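Local coordinates for 4-hydroxybutyrate CoA-transferase (Porphyromonas gingivalis, PDB 3EH7), which probably transfers coenzyme A between acyl-CoA thioesters and carboxylates such as acetate, at residues L33-G38 with H61-G66; F273-E278 with K333-T338; G323-E328 with N387-V392; G397-K402 with A410-A415. All blocks are in the same frame, centred on the assembly; numbering follows the deposited sequence.

Contact 1 of 4, residues L33-G38 with H61-G66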
loop_
_atom_site.group_PDB
_atom_site.type_symbol
_atom_site.label_atom_id
_atom_site.label_comp_id
_atom_site.label_asym_id
_atom_site.label_seq_id
_atom_site.Cartn_x
_atom_site.Cartn_y
_atom_site.Cartn_z
ATOM N N LEU A 33 -8.210 -16.702 19.189
ATOM C CA LEU A 33 -7.438 -16.887 20.422
ATOM C C LEU A 33 -6.559 -15.708 20.587
ATOM O O LEU A 33 -6.119 -15.163 19.596
ATOM C CB LEU A 33 -6.526 -18.112 20.331
ATOM C CG LEU A 33 -7.152 -19.494 20.127
ATOM C CD1 LEU A 33 -6.050 -20.525 20.103
ATOM C CD2 LEU A 33 -8.143 -19.798 21.214
ATOM N N SER A 34 -6.266 -15.338 21.831
ATOM C CA SER A 34 -5.220 -14.346 22.080
ATOM C C SER A 34 -3.953 -14.692 21.315
ATOM O O SER A 34 -3.550 -15.856 21.243
ATOM C CB SER A 34 -4.872 -14.220 23.573
ATOM O OG SER A 34 -5.879 -13.612 24.333
ATOM N N HIS A 35 -3.337 -13.665 20.749
ATOM C CA HIS A 35 -2.187 -13.800 19.868
ATOM C C HIS A 35 -0.899 -14.167 20.601
ATOM O O HIS A 35 -0.679 -13.755 21.733
ATOM C CB HIS A 35 -1.973 -12.475 19.108
ATOM C CG HIS A 35 -0.881 -12.523 18.091
ATOM N ND1 HIS A 35 -0.762 -13.555 17.186
ATOM C CD2 HIS A 35 0.105 -11.641 17.791
ATOM C CE1 HIS A 35 0.275 -13.327 16.395
ATOM N NE2 HIS A 35 0.829 -12.180 16.751
ATOM N N ALA A 36 -0.051 -14.940 19.916
ATOM C CA ALA A 36 1.354 -15.156 20.285
ATOM C C ALA A 36 1.544 -15.601 21.740
ATOM O O ALA A 36 1.080 -16.691 22.119
ATOM C CB ALA A 36 2.236 -13.900 19.918
ATOM N N ALA A 37 2.240 -14.804 22.544
ATOM C CA ALA A 37 2.664 -15.255 23.885
ATOM C C ALA A 37 1.491 -15.377 24.847
ATOM O O ALA A 37 1.597 -16.072 25.870
ATOM C CB ALA A 37 3.737 -14.328 24.482
ATOM N N GLY A 38 0.378 -14.734 24.503
ATOM C CA GLY A 38 -0.799 -14.738 25.344
ATOM C C GLY A 38 -1.811 -15.778 24.966
ATOM O O GLY A 38 -2.946 -15.685 25.348
ATOM N N HIS A 61 -6.026 -17.468 13.862
ATOM C CA HIS A 61 -4.781 -17.092 14.527
ATOM C C HIS A 61 -3.841 -16.450 13.500
ATOM O O HIS A 61 -4.113 -16.465 12.301
ATOM C CB HIS A 61 -4.112 -18.319 15.132
ATOM C CG HIS A 61 -3.644 -19.301 14.103
ATOM N ND1 HIS A 61 -2.508 -19.095 13.350
ATOM C CD2 HIS A 61 -4.183 -20.461 13.665
ATOM C CE1 HIS A 61 -2.360 -20.093 12.499
ATOM N NE2 HIS A 61 -3.368 -20.932 12.666
HETATM N N MSE A 62 -2.743 -15.871 13.971
HETATM C CA MSE A 62 -1.767 -15.283 13.067
HETATM C C MSE A 62 -0.383 -15.790 13.379
HETATM O O MSE A 62 0.565 -15.033 13.363
HETATM C CB MSE A 62 -1.795 -13.780 13.182
HETATM C CG MSE A 62 -3.092 -13.222 12.776
HETATM SE SE MSE A 62 -3.037 -11.285 12.811
HETATM C CE MSE A 62 -4.864 -11.079 12.539
ATOM N N LEU A 63 -0.290 -17.076 13.674
ATOM C CA LEU A 63 0.973 -17.704 14.020
ATOM C C LEU A 63 1.505 -18.481 12.835
ATOM O O LEU A 63 0.733 -18.929 11.972
ATOM C CB LEU A 63 0.792 -18.664 15.180
ATOM C CG LEU A 63 0.136 -18.041 16.408
ATOM C CD1 LEU A 63 -0.380 -19.113 17.346
ATOM C CD2 LEU A 63 1.143 -17.079 17.113
ATOM N N CYS A 64 2.825 -18.626 12.799
ATOM C CA CYS A 64 3.482 -19.557 11.898
ATOM C C CYS A 64 3.694 -20.866 12.620
ATOM O O CYS A 64 4.692 -21.049 13.315
ATOM C CB CYS A 64 4.822 -19.017 11.461
ATOM S SG CYS A 64 4.684 -17.416 10.715
ATOM N N LEU A 65 2.739 -21.773 12.452
ATOM C CA LEU A 65 2.816 -23.085 13.060
ATOM C C LEU A 65 3.870 -23.880 12.279
ATOM O O LEU A 65 3.827 -23.930 11.041
ATOM C CB LEU A 65 1.445 -23.772 13.004
ATOM C CG LEU A 65 0.248 -23.001 13.574
ATOM C CD1 LEU A 65 -0.985 -23.892 13.559
ATOM C CD2 LEU A 65 0.539 -22.495 14.976
ATOM N N GLY A 66 4.832 -24.470 12.990
ATOM C CA GLY A 66 5.954 -25.171 12.336
ATOM C C GLY A 66 7.084 -24.242 11.912
ATOM O O GLY A 66 7.950 -24.629 11.119
HETATM O O HOH W 1 -2.641 -15.293 16.659
#

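Contact 2 of 4, residues F273-E278 with K333-T338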
loop_
_atom_site.group_PDB
_atom_site.type_symbol
_atom_site.label_atom_id
_atom_site.label_comp_id
_atom_site.label_asym_id
_atom_site.label_seq_id
_atom_site.Cartn_x
_atom_site.Cartn_y
_atom_site.Cartn_z
ATOM N N PHE A 273 1.383 -5.979 20.675
ATOM C CA PHE A 273 1.594 -7.219 21.435
ATOM C C PHE A 273 3.062 -7.309 21.877
ATOM O O PHE A 273 3.934 -6.546 21.405
ATOM C CB PHE A 273 1.091 -8.481 20.677
ATOM C CG PHE A 273 2.031 -9.017 19.602
ATOM C CD1 PHE A 273 2.021 -8.479 18.309
ATOM C CD2 PHE A 273 2.895 -10.067 19.871
ATOM C CE1 PHE A 273 2.866 -8.959 17.294
ATOM C CE2 PHE A 273 3.784 -10.567 18.860
ATOM C CZ PHE A 273 3.752 -10.020 17.569
ATOM N N LEU A 274 3.316 -8.200 22.837
ATOM C CA LEU A 274 4.658 -8.339 23.441
ATOM C C LEU A 274 4.988 -9.799 23.611
ATOM O O LEU A 274 4.093 -10.618 23.836
ATOM C CB LEU A 274 4.705 -7.693 24.820
ATOM C CG LEU A 274 4.389 -6.211 24.868
ATOM C CD1 LEU A 274 4.204 -5.748 26.297
ATOM C CD2 LEU A 274 5.475 -5.392 24.131
HETATM N N MSE A 275 6.272 -10.121 23.475
HETATM C CA MSE A 275 6.778 -11.463 23.760
HETATM C C MSE A 275 8.268 -11.406 24.091
HETATM O O MSE A 275 9.017 -10.660 23.459
HETATM C CB MSE A 275 6.545 -12.381 22.561
HETATM C CG MSE A 275 7.084 -13.783 22.765
HETATM SE SE MSE A 275 6.339 -15.061 21.526
HETATM C CE MSE A 275 5.355 -13.852 20.389
ATOM N N GLY A 276 8.689 -12.186 25.078
ATOM C CA GLY A 276 10.091 -12.198 25.476
ATOM C C GLY A 276 10.282 -13.096 26.661
ATOM O O GLY A 276 9.524 -14.032 26.844
ATOM N N SER A 277 11.289 -12.807 27.474
ATOM C CA SER A 277 11.580 -13.615 28.634
ATOM C C SER A 277 10.648 -13.237 29.772
ATOM O O SER A 277 9.926 -12.237 29.717
ATOM C CB SER A 277 13.031 -13.423 29.086
ATOM O OG SER A 277 13.197 -12.146 29.680
ATOM N N GLU A 278 10.697 -14.041 30.826
ATOM C CA GLU A 278 9.966 -13.740 32.048
ATOM C C GLU A 278 10.343 -12.351 32.561
ATOM O O GLU A 278 9.516 -11.633 33.130
ATOM C CB GLU A 278 10.223 -14.827 33.097
ATOM C CG GLU A 278 9.037 -15.109 34.013
ATOM C CD GLU A 278 7.677 -15.163 33.291
ATOM O OE1 GLU A 278 7.559 -15.752 32.165
ATOM O OE2 GLU A 278 6.718 -14.595 33.865
ATOM N N LYS A 333 11.311 -18.849 9.997
ATOM C CA LYS A 333 11.786 -19.205 11.340
ATOM C C LYS A 333 11.250 -18.208 12.373
ATOM O O LYS A 333 12.011 -17.655 13.162
ATOM C CB LYS A 333 13.321 -19.278 11.374
ATOM N N GLN A 334 9.933 -17.997 12.354
ATOM C CA GLN A 334 9.262 -16.997 13.194
ATOM C C GLN A 334 7.936 -17.532 13.743
ATOM O O GLN A 334 7.251 -18.270 13.043
ATOM C CB GLN A 334 8.970 -15.764 12.357
ATOM C CG GLN A 334 8.695 -14.521 13.172
ATOM C CD GLN A 334 9.930 -13.672 13.434
ATOM O OE1 GLN A 334 9.972 -12.935 14.408
ATOM N NE2 GLN A 334 10.928 -13.762 12.559
ATOM N N PHE A 335 7.582 -17.153 14.974
ATOM C CA PHE A 335 6.340 -17.616 15.634
ATOM C C PHE A 335 5.101 -16.795 15.186
ATOM O O PHE A 335 4.000 -17.335 15.078
ATOM C CB PHE A 335 6.513 -17.528 17.161
ATOM C CG PHE A 335 5.430 -18.239 17.986
ATOM C CD1 PHE A 335 4.933 -19.500 17.634
ATOM C CD2 PHE A 335 4.961 -17.662 19.174
ATOM C CE1 PHE A 335 3.952 -20.140 18.441
ATOM C CE2 PHE A 335 4.000 -18.302 19.993
ATOM C CZ PHE A 335 3.492 -19.525 19.630
ATOM N N SER A 336 5.291 -15.501 14.929
ATOM C CA SER A 336 4.186 -14.600 14.540
ATOM C C SER A 336 4.228 -14.306 13.041
ATOM O O SER A 336 5.249 -13.875 12.510
ATOM C CB SER A 336 4.236 -13.289 15.357
ATOM O OG SER A 336 3.246 -12.364 14.938
ATOM N N GLY A 337 3.112 -14.569 12.365
ATOM C CA GLY A 337 2.990 -14.312 10.939
ATOM C C GLY A 337 1.838 -13.376 10.680
ATOM O O GLY A 337 0.882 -13.731 10.004
ATOM N N THR A 338 1.935 -12.171 11.222
ATOM C CA THR A 338 0.850 -11.187 11.132
ATOM C C THR A 338 0.816 -10.471 9.763
ATOM O O THR A 338 -0.175 -9.825 9.430
ATOM C CB THR A 338 1.072 -10.081 12.153
ATOM O OG1 THR A 338 2.287 -9.382 11.818
ATOM C CG2 THR A 338 1.150 -10.665 13.587
#

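Contact 3 of 4, residues G323-E328 with N387-V392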
loop_
_atom_site.group_PDB
_atom_site.type_symbol
_atom_site.label_atom_id
_atom_site.label_comp_id
_atom_site.label_asym_id
_atom_site.label_seq_id
_atom_site.Cartn_x
_atom_site.Cartn_y
_atom_site.Cartn_z
ATOM N N GLY A 323 12.874 -5.363 -6.786
ATOM C CA GLY A 323 12.538 -4.922 -5.456
ATOM C C GLY A 323 11.238 -5.496 -4.901
ATOM O O GLY A 323 10.813 -5.045 -3.860
ATOM N N GLN A 324 10.583 -6.466 -5.556
ATOM C CA GLN A 324 9.362 -7.047 -4.941
ATOM C C GLN A 324 9.781 -7.892 -3.741
ATOM O O GLN A 324 10.722 -8.649 -3.845
ATOM C CB GLN A 324 8.563 -7.946 -5.896
ATOM C CG GLN A 324 8.378 -7.419 -7.298
ATOM C CD GLN A 324 7.306 -8.155 -8.040
ATOM O OE1 GLN A 324 6.108 -7.819 -7.915
ATOM N NE2 GLN A 324 7.712 -9.146 -8.855
ATOM N N VAL A 325 9.035 -7.794 -2.638
ATOM C CA VAL A 325 9.356 -8.427 -1.376
ATOM C C VAL A 325 8.332 -9.495 -1.088
ATOM O O VAL A 325 7.118 -9.232 -1.134
ATOM C CB VAL A 325 9.322 -7.398 -0.235
ATOM C CG1 VAL A 325 9.353 -8.081 1.188
ATOM C CG2 VAL A 325 10.472 -6.387 -0.411
ATOM N N VAL A 326 8.814 -10.703 -0.846
ATOM C CA VAL A 326 7.973 -11.816 -0.440
ATOM C C VAL A 326 8.318 -12.154 1.009
ATOM O O VAL A 326 9.460 -12.472 1.334
ATOM C CB VAL A 326 8.223 -13.030 -1.318
ATOM C CG1 VAL A 326 7.457 -14.237 -0.829
ATOM C CG2 VAL A 326 7.878 -12.682 -2.778
ATOM N N SER A 327 7.314 -12.069 1.861
ATOM C CA SER A 327 7.441 -12.408 3.255
ATOM C C SER A 327 6.253 -13.291 3.662
ATOM O O SER A 327 5.130 -12.825 3.729
ATOM C CB SER A 327 7.447 -11.131 4.059
ATOM O OG SER A 327 7.622 -11.465 5.409
ATOM N N GLU A 328 6.507 -14.566 3.906
ATOM C CA GLU A 328 5.469 -15.519 4.300
ATOM C C GLU A 328 5.972 -16.251 5.572
ATOM O O GLU A 328 7.123 -16.068 5.998
ATOM C CB GLU A 328 5.143 -16.488 3.127
ATOM C CG GLU A 328 4.517 -15.813 1.802
ATOM C CD GLU A 328 4.696 -16.669 0.473
ATOM O OE1 GLU A 328 5.677 -17.467 0.391
ATOM O OE2 GLU A 328 3.892 -16.547 -0.491
ATOM N N ASN A 387 7.210 -0.790 -5.827
ATOM C CA ASN A 387 7.043 0.671 -5.786
ATOM C C ASN A 387 7.185 1.245 -4.401
ATOM O O ASN A 387 7.299 2.444 -4.286
ATOM C CB ASN A 387 5.684 1.125 -6.375
ATOM C CG ASN A 387 5.563 0.872 -7.883
ATOM O OD1 ASN A 387 6.511 0.431 -8.528
ATOM N ND2 ASN A 387 4.401 1.156 -8.446
ATOM N N GLU A 388 7.145 0.428 -3.343
ATOM C CA GLU A 388 7.275 0.977 -1.989
ATOM C C GLU A 388 8.511 0.586 -1.185
ATOM O O GLU A 388 8.785 1.179 -0.139
ATOM C CB GLU A 388 6.013 0.724 -1.171
ATOM C CG GLU A 388 5.539 -0.690 -1.115
ATOM C CD GLU A 388 4.145 -0.786 -0.593
ATOM O OE1 GLU A 388 3.716 0.231 0.010
ATOM O OE2 GLU A 388 3.516 -1.884 -0.741
ATOM N N VAL A 389 9.283 -0.377 -1.676
ATOM C CA VAL A 389 10.471 -0.824 -0.938
ATOM C C VAL A 389 11.442 0.360 -0.844
ATOM O O VAL A 389 11.506 1.161 -1.778
ATOM C CB VAL A 389 11.071 -2.057 -1.635
ATOM C CG1 VAL A 389 11.452 -1.704 -3.104
ATOM C CG2 VAL A 389 12.274 -2.615 -0.836
ATOM N N ASP A 390 12.174 0.494 0.270
ATOM C CA ASP A 390 13.039 1.639 0.512
ATOM C C ASP A 390 14.492 1.112 0.591
ATOM O O ASP A 390 15.108 0.899 -0.453
ATOM C CB ASP A 390 12.528 2.313 1.794
ATOM C CG ASP A 390 13.226 3.593 2.132
ATOM O OD1 ASP A 390 14.042 4.053 1.310
ATOM O OD2 ASP A 390 12.896 4.150 3.231
ATOM N N TYR A 391 15.000 0.821 1.794
ATOM C CA TYR A 391 16.308 0.195 1.999
ATOM C C TYR A 391 16.241 -1.312 2.077
ATOM O O TYR A 391 15.294 -1.911 2.647
ATOM C CB TYR A 391 16.935 0.662 3.312
ATOM C CG TYR A 391 17.316 2.113 3.377
ATOM C CD1 TYR A 391 16.413 3.059 3.858
ATOM C CD2 TYR A 391 18.590 2.541 3.011
ATOM C CE1 TYR A 391 16.750 4.409 3.941
ATOM C CE2 TYR A 391 18.959 3.896 3.098
ATOM C CZ TYR A 391 18.024 4.810 3.566
ATOM O OH TYR A 391 18.320 6.116 3.668
ATOM N N VAL A 392 17.270 -1.943 1.534
ATOM C CA VAL A 392 17.467 -3.369 1.695
ATOM C C VAL A 392 18.852 -3.558 2.267
ATOM O O VAL A 392 19.803 -2.932 1.803
ATOM C CB VAL A 392 17.328 -4.123 0.355
ATOM C CG1 VAL A 392 17.691 -5.607 0.523
ATOM C CG2 VAL A 392 15.901 -3.948 -0.219
#

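Contact 4 of 4, residues G397-K402 with A410-A415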
loop_
_atom_site.group_PDB
_atom_site.type_symbol
_atom_site.label_atom_id
_atom_site.label_comp_id
_atom_site.label_asym_id
_atom_site.label_seq_id
_atom_site.Cartn_x
_atom_site.Cartn_y
_atom_site.Cartn_z
ATOM N N GLY A 397 26.034 -5.276 2.755
ATOM C CA GLY A 397 25.861 -3.823 2.700
ATOM C C GLY A 397 24.428 -3.349 2.546
ATOM O O GLY A 397 23.479 -4.074 2.812
ATOM N N ILE A 398 24.294 -2.109 2.105
ATOM C CA ILE A 398 23.039 -1.389 2.153
ATOM C C ILE A 398 22.693 -0.989 0.717
ATOM O O ILE A 398 23.594 -0.524 -0.012
ATOM C CB ILE A 398 23.192 -0.079 3.010
ATOM C CG1 ILE A 398 23.475 -0.404 4.488
ATOM C CG2 ILE A 398 21.974 0.795 2.905
ATOM C CD1 ILE A 398 24.199 0.727 5.262
ATOM N N ALA A 399 21.426 -1.157 0.314
ATOM C CA ALA A 399 20.931 -0.602 -0.953
ATOM C C ALA A 399 19.702 0.250 -0.702
ATOM O O ALA A 399 18.840 -0.170 0.065
ATOM C CB ALA A 399 20.572 -1.727 -1.925
ATOM N N GLN A 400 19.619 1.440 -1.293
ATOM C CA GLN A 400 18.355 2.194 -1.278
ATOM C C GLN A 400 17.743 2.168 -2.679
ATOM O O GLN A 400 18.368 2.603 -3.643
ATOM C CB GLN A 400 18.511 3.634 -0.755
ATOM C CG GLN A 400 17.118 4.389 -0.569
ATOM C CD GLN A 400 17.248 5.774 0.117
ATOM O OE1 GLN A 400 18.299 6.425 0.014
ATOM N NE2 GLN A 400 16.171 6.226 0.823
ATOM N N LEU A 401 16.533 1.624 -2.790
ATOM C CA LEU A 401 15.926 1.353 -4.102
ATOM C C LEU A 401 15.017 2.459 -4.591
ATOM O O LEU A 401 14.738 2.548 -5.780
ATOM C CB LEU A 401 15.135 0.048 -4.052
ATOM C CG LEU A 401 15.887 -1.203 -3.597
ATOM C CD1 LEU A 401 14.957 -2.415 -3.723
ATOM C CD2 LEU A 401 17.176 -1.441 -4.414
ATOM N N LYS A 402 14.532 3.286 -3.669
ATOM C CA LYS A 402 13.590 4.354 -4.031
ATOM C C LYS A 402 14.242 5.345 -4.958
ATOM O O LYS A 402 15.287 5.866 -4.630
ATOM C CB LYS A 402 13.078 5.096 -2.791
ATOM C CG LYS A 402 12.035 4.327 -2.028
ATOM C CD LYS A 402 11.074 5.278 -1.249
ATOM C CE LYS A 402 9.662 4.721 -1.238
ATOM N NZ LYS A 402 8.790 5.355 -0.206
ATOM N N ALA A 410 18.576 -3.521 -9.876
ATOM C CA ALA A 410 19.257 -4.787 -10.108
ATOM C C ALA A 410 20.736 -4.729 -9.687
ATOM O O ALA A 410 21.224 -5.580 -8.926
ATOM C CB ALA A 410 19.144 -5.226 -11.589
ATOM N N GLU A 411 21.440 -3.727 -10.197
ATOM C CA GLU A 411 22.851 -3.531 -9.858
ATOM C C GLU A 411 23.069 -3.329 -8.353
ATOM O O GLU A 411 23.966 -3.953 -7.764
ATOM C CB GLU A 411 23.400 -2.338 -10.633
ATOM C CG GLU A 411 23.615 -2.645 -12.094
ATOM C CD GLU A 411 23.961 -1.427 -12.941
ATOM O OE1 GLU A 411 23.794 -0.280 -12.479
ATOM O OE2 GLU A 411 24.391 -1.624 -14.090
ATOM N N ALA A 412 22.237 -2.488 -7.745
ATOM C CA ALA A 412 22.315 -2.217 -6.304
ATOM C C ALA A 412 22.106 -3.474 -5.442
ATOM O O ALA A 412 22.783 -3.663 -4.414
ATOM C CB ALA A 412 21.300 -1.133 -5.900
ATOM N N LEU A 413 21.160 -4.320 -5.847
ATOM C CA LEU A 413 20.856 -5.547 -5.089
ATOM C C LEU A 413 21.950 -6.615 -5.320
ATOM O O LEU A 413 22.301 -7.373 -4.416
ATOM C CB LEU A 413 19.471 -6.077 -5.494
ATOM C CG LEU A 413 18.273 -5.216 -5.078
ATOM C CD1 LEU A 413 16.976 -5.698 -5.742
ATOM C CD2 LEU A 413 18.168 -5.283 -3.569
ATOM N N ILE A 414 22.500 -6.648 -6.530
ATOM C CA ILE A 414 23.533 -7.614 -6.862
ATOM C C ILE A 414 24.759 -7.385 -5.989
ATOM O O ILE A 414 25.333 -8.334 -5.468
ATOM C CB ILE A 414 23.904 -7.582 -8.363
ATOM C CG1 ILE A 414 22.776 -8.228 -9.190
ATOM C CG2 ILE A 414 25.190 -8.329 -8.612
ATOM C CD1 ILE A 414 22.905 -8.023 -10.672
ATOM N N ALA A 415 25.106 -6.124 -5.785
ATOM C CA ALA A 415 26.280 -5.775 -4.985
ATOM C C ALA A 415 26.139 -6.178 -3.523
ATOM O O ALA A 415 27.142 -6.312 -2.847
ATOM C CB ALA A 415 26.596 -4.273 -5.106
#

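Contact 1 of 4, residues L33-G38 with H61-G66
H35 reaches M62 because its CG stands anti to the backbone N, chi1 -176°. L63 has its CG anti to the carbonyl carbon instead (chi1 -54°), which lays its CD2 branch against the backbone of A36. The H35 ring presents its edge to the M62 carbonyl, CE1 to M62 O 3.5 Å. The same CE1 lies 3.8 Å from M62 CB. Over one face of the ring sits A36 CB, 3.7 Å above the plane. On the other face, more distant, is the M62 selenium, 5.5 Å from the ring centroid. L63 CD2 closes on A36 CA at 3.7 Å. A water in the ring plane bridges the two loops. It is 2.6 Å from H35 ND1 and accepts from M62 N at 2.8 Å. H35 NE2 is hydrogen-bonded to S336 OG, so both ring nitrogens have a partner and the rotation of the ring is fixed. H61 ND1 accepts a nearly straight bond from L63 N, in the ring plane, which ties the turn of its own loop. The two loops leave the C-terminal ends of the neighbouring parallel strands 30-33 and 58-60, and the first leads into helix 41-49.

Contact 2 of 4, residues F273-E278 with K333-T338
M275 and F335 form a Met-aromatic contact, here with selenomethionine, between the end of strand 273-274 and the loop before helix 341-350. The two side chains cross at about a right angle. The selenium comes to the edge of the F335 ring, not over its face: M275 SE lies 3.8 Å from F335 CD2, and 78° off the ring normal as seen from the centroid. M275 CE is close to the same ring carbon. M275 was modelled in two conformers, so the fine detail of its tip is doubtful. Its CG is anti to the backbone N, chi1 178°, which sends the chain across the gap. The touching parts run nearly opposite ways, 167° apart, and their backbones stay well separated; M275 CA and S336 CA are 10.1 Å apart. Side chains therefore do all the bridging.

F273 supplies the second bridge. Its ring meets S336 obliquely, with CZ 3.6 Å from S336 OG and 4.0 Å from S336 CB. The polar partner of S336 is H35, which also meets F273 edge-to-face, so F273, S336 and H35 pack as one cluster. T338 OG1 is held by E242 and by G340 N. Its methyl remains for F273, with T338 CG2 4.4 Å from F273 CE1.

Contact 3 of 4, residues G323-E328 with N387-V392
V389 packs against G323 and V325. Its CG1 touches the carbonyl of G323 most closely, CG1 to G323 O 3.5 Å. V389 CB is nearly as near, 3.7 Å from the same G323 O. The second branch borders both residues: V389 CG2 is 4.1 Å from G323 O and 4.2 Å from V325 CG2. V389 takes chi1 59°, so CG1 sits between the backbone N and the carbonyl carbon while CG2 is anti to the N. Of the two partners, CG1 therefore meets G323 alone, and CG2 meets both. G323 has a positive phi of 103° and no side chain, and V389 CG1 comes within 4.1 Å of G323 CA.

G323 lies in the turn of the beta hairpin formed by strands 318-320 and 325-326. V389 precedes strand 391-394 of the large mixed sheet. The contact thus joins the small four-stranded sheet to the large one. V325 is set by backbone bonds to T383 and T384, and V389 is backed by L401 and R409. Next to V389, E388 OE1 makes salt bridges to R346 of its own chain and to R346 of the second subunit, so the polar surroundings reach the dimer interface.

No hydrogen bond crosses between the two segments. They cover only 104 Å² of each other in sum, so what holds here is van der Waals packing of methyl groups on a buried carbonyl and a valine.

Contact 4 of 4, residues G397-K402 with A410-A415
L401 and A399 pack on helix 406-414, which follows them in the chain. A399 belongs to strand 397-400, the outermost strand of the large mixed sheet within this chain, and pairs antiparallel with strand 391-394 in a hairpin. The chain leaves this strand, passes L401 and folds the helix back over it.

L401 can be followed outward. Its CB is too far from the helix to touch it. CG is anti to the carbonyl carbon, chi1 -56°, and brings the end of the side chain nearer the helix although CB does not point there. CD1 turns to V389 and V392, and lies about 4.3 Å from L413 CD2. CD2 makes the main helix contacts, resting against L413 and A412. It is 4.0 Å from L413 CG and 4.4 Å from A412 CB. L401 and L413 cross at about a right angle, and L413 also rests on V392, so the two leucines share that valine.

A399, two residues earlier and on the strand itself, makes the second part of the contact. Both it and A412 are alanines that face each other, and this lets the strand and helix come close, A399 CA to A412 CA 5.8 Å. No hydrogen bond passes between the segments; the interface is wholly apolar apart from one helix carbonyl.

A410 and I414 face helix 419-433 instead, so helix 406-414 is sandwiched between that helix and the sheet. K402 NZ makes a salt bridge to E108 of the second subunit. The closest approach of the strand to the helix backbone is A399 CB to A412 O, 3.9 Å.

The contacts form two pairs. Contacts 1 and 2 have centres about 8 Å apart and are stitched by backbone bonds, M62 O to G337 N 2.8 Å and C64 N to F335 O 2.9 Å. They join the N-terminal and C-terminal family regions, and the C64-C329 disulfide adds a covalent tie there. Contacts 3 and 4 lie about 12 Å apart, centre to centre. They share the hairpin of strands 391-394 and 397-400, with V392 N to A399 O 2.8 Å. Contact 3 comes within about 5 Å of contact 1 between nearest atoms, without touching it. Contact 4 is the more remote, about 23 Å from contact 1 between nearest atoms.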